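Side-chain contact in cytoplasmic protein (Cryptococcus neoformans var. grubii serotype A, PDB 7LPO), which probably hydrolyses steryl beta-glucosides, acting as a fungal sterylglucosidase with a glycoside hydrolase family 5 catalytic domain: residues A[396-400]-A[401-405]. Sequence-based numbering, arbitrary orientation.
Sequences HQVDF and VDDFW
Asp-399 and Asp-403 pair at the first turn of helix 400-419, where Asp-403 N bonds to Asp-399 O at 2.9 Å. The next turn widens to a pi-type turn. Phe-400 O accepts from both Trp-405 N, at 2.9 Å, and Phe-404 N.

Asp-399 is the N-cap. Its CG lies anti to the backbone N (chi1 -176°), which brings OD1 under the start of the helix. There OD1 takes two weak bonds, from Val-401 N at 2.9 Å and from Asp-402 N at 3.3 Å. Asp-403 reaches back the other way. Its OD2 accepts from Asp-399 N at 2.8 Å in a nearly straight bond, the N-H meeting the carboxylate 46° out of its plane.

The carboxylates of Asp-399 and Asp-402 also meet, with OD2 of Asp-399 and OD2 of Asp-402 2.7 Å apart and the planes turned by 39°. Two acids this close may raise the pKa of one of them, while the helix N-terminus may offset this. A water donates to Asp-399 OD2 and Asp-402 OD1.

On the buried side, Trp-405 CB sits over one face of the Phe-400 ring, 4.2 Å from CE2. Phe-216 of helix 206-221 meets that ring edge-to-face, and Phe-404 packs on the same helix.

The arrangement resembles a capping box, but the returning acid is at N4, not N3. It caps helix 400-419 where the loop after strand 393-394 enters it, with Phe-400 and Phe-404 against helix 206-221.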
loop_
_atom_site.group_PDB
_atom_site.type_symbol
_atom_site.label_atom_id
_atom_site.label_comp_id
_atom_site.label_asym_id
_atom_site.label_seq_id
_atom_site.Cartn_x
_atom_site.Cartn_y
_atom_site.Cartn_z
ATOM N N HIS A 396 6.196 -33.177 -0.627
ATOM C CA HIS A 396 6.711 -31.852 -0.938
ATOM C C HIS A 396 5.909 -30.762 -0.230
ATOM O O HIS A 396 4.680 -30.751 -0.291
ATOM C CB HIS A 396 6.644 -31.666 -2.454
ATOM C CG HIS A 396 7.457 -30.527 -2.972
ATOM N ND1 HIS A 396 6.909 -29.497 -3.705
ATOM C CD2 HIS A 396 8.782 -30.267 -2.885
ATOM C CE1 HIS A 396 7.860 -28.641 -4.033
ATOM N NE2 HIS A 396 9.006 -29.085 -3.547
ATOM N N GLN A 397 6.602 -29.829 0.417
ATOM C CA GLN A 397 5.947 -28.733 1.124
ATOM C C GLN A 397 6.050 -27.446 0.309
ATOM O O GLN A 397 7.093 -27.158 -0.284
ATOM C CB GLN A 397 6.551 -28.548 2.519
ATOM C CG GLN A 397 6.230 -29.708 3.486
ATOM C CD GLN A 397 5.438 -29.275 4.724
ATOM O OE1 GLN A 397 5.796 -28.307 5.396
ATOM N NE2 GLN A 397 4.361 -30.003 5.032
ATOM N N VAL A 398 4.947 -26.674 0.275
ATOM C CA VAL A 398 4.826 -25.559 -0.661
ATOM C C VAL A 398 5.281 -24.256 -0.010
ATOM O O VAL A 398 5.245 -24.079 1.209
ATOM C CB VAL A 398 3.385 -25.405 -1.201
ATOM C CG1 VAL A 398 2.958 -26.633 -2.004
ATOM C CG2 VAL A 398 2.422 -25.126 -0.050
ATOM N N ASP A 399 5.684 -23.318 -0.862
ATOM C CA ASP A 399 6.072 -21.964 -0.479
ATOM C C ASP A 399 5.200 -21.010 -1.283
ATOM O O ASP A 399 5.332 -20.933 -2.508
ATOM C CB ASP A 399 7.554 -21.725 -0.763
ATOM C CG ASP A 399 8.033 -20.364 -0.295
ATOM O OD1 ASP A 399 7.248 -19.392 -0.348
ATOM O OD2 ASP A 399 9.208 -20.268 0.126
ATOM N N PHE A 400 4.316 -20.280 -0.601
ATOM C CA PHE A 400 3.388 -19.409 -1.316
ATOM C C PHE A 400 4.129 -18.435 -2.221
ATOM O O PHE A 400 3.750 -18.243 -3.383
ATOM C CB PHE A 400 2.508 -18.640 -0.328
ATOM C CG PHE A 400 1.716 -17.531 -0.964
ATOM C CD1 PHE A 400 0.682 -17.815 -1.821
ATOM C CD2 PHE A 400 2.027 -16.208 -0.720
ATOM C CE1 PHE A 400 -0.049 -16.807 -2.417
ATOM C CE2 PHE A 400 1.312 -15.197 -1.315
ATOM C CZ PHE A 400 0.268 -15.504 -2.174
ATOM N N VAL A 401 5.198 -17.822 -1.711
ATOM C CA VAL A 401 5.856 -16.747 -2.447
ATOM C C VAL A 401 6.612 -17.296 -3.647
ATOM O O VAL A 401 6.561 -16.716 -4.739
ATOM C CB VAL A 401 6.791 -15.946 -1.523
ATOM C CG1 VAL A 401 7.623 -14.973 -2.337
ATOM C CG2 VAL A 401 5.996 -15.210 -0.475
ATOM N N ASP A 402 7.326 -18.414 -3.475
ATOM C CA ASP A 402 8.145 -18.923 -4.574
ATOM C C ASP A 402 7.330 -19.718 -5.586
ATOM O O ASP A 402 7.646 -19.700 -6.780
ATOM C CB ASP A 402 9.281 -19.819 -4.062
ATOM C CG ASP A 402 10.086 -19.187 -2.949
ATOM O OD1 ASP A 402 10.184 -17.939 -2.894
ATOM O OD2 ASP A 402 10.632 -19.954 -2.123
ATOM N N ASP A 403 6.309 -20.440 -5.140
ATOM C CA ASP A 403 5.621 -21.377 -6.016
ATOM C C ASP A 403 4.393 -20.792 -6.697
ATOM O O ASP A 403 4.015 -21.275 -7.770
ATOM C CB ASP A 403 5.190 -22.617 -5.236
ATOM C CG ASP A 403 6.357 -23.333 -4.593
ATOM O OD1 ASP A 403 7.489 -23.195 -5.111
ATOM O OD2 ASP A 403 6.141 -24.018 -3.565
ATOM N N PHE A 404 3.750 -19.784 -6.105
ATOM C CA PHE A 404 2.480 -19.308 -6.634
ATOM C C PHE A 404 2.484 -17.808 -6.883
ATOM O O PHE A 404 2.059 -17.357 -7.950
ATOM C CB PHE A 404 1.349 -19.691 -5.681
ATOM C CG PHE A 404 1.170 -21.177 -5.529
ATOM C CD1 PHE A 404 0.797 -21.948 -6.610
ATOM C CD2 PHE A 404 1.372 -21.800 -4.309
ATOM C CE1 PHE A 404 0.626 -23.316 -6.488
ATOM C CE2 PHE A 404 1.210 -23.182 -4.184
ATOM C CZ PHE A 404 0.828 -23.929 -5.276
ATOM N N TRP A 405 2.966 -17.018 -5.923
ATOM C CA TRP A 405 3.024 -15.581 -6.156
ATOM C C TRP A 405 3.981 -15.251 -7.299
ATOM O O TRP A 405 3.656 -14.461 -8.192
ATOM C CB TRP A 405 3.439 -14.832 -4.891
ATOM C CG TRP A 405 3.512 -13.370 -5.171
ATOM C CD1 TRP A 405 2.475 -12.478 -5.180
ATOM C CD2 TRP A 405 4.670 -12.633 -5.545
ATOM N NE1 TRP A 405 2.924 -11.228 -5.518
ATOM C CE2 TRP A 405 4.269 -11.297 -5.756
ATOM C CE3 TRP A 405 6.012 -12.970 -5.727
ATOM C CZ2 TRP A 405 5.161 -10.302 -6.123
ATOM C CZ3 TRP A 405 6.901 -11.973 -6.087
ATOM C CH2 TRP A 405 6.470 -10.657 -6.279
HETATM O O HOH W 1 10.607 -17.557 -0.348
#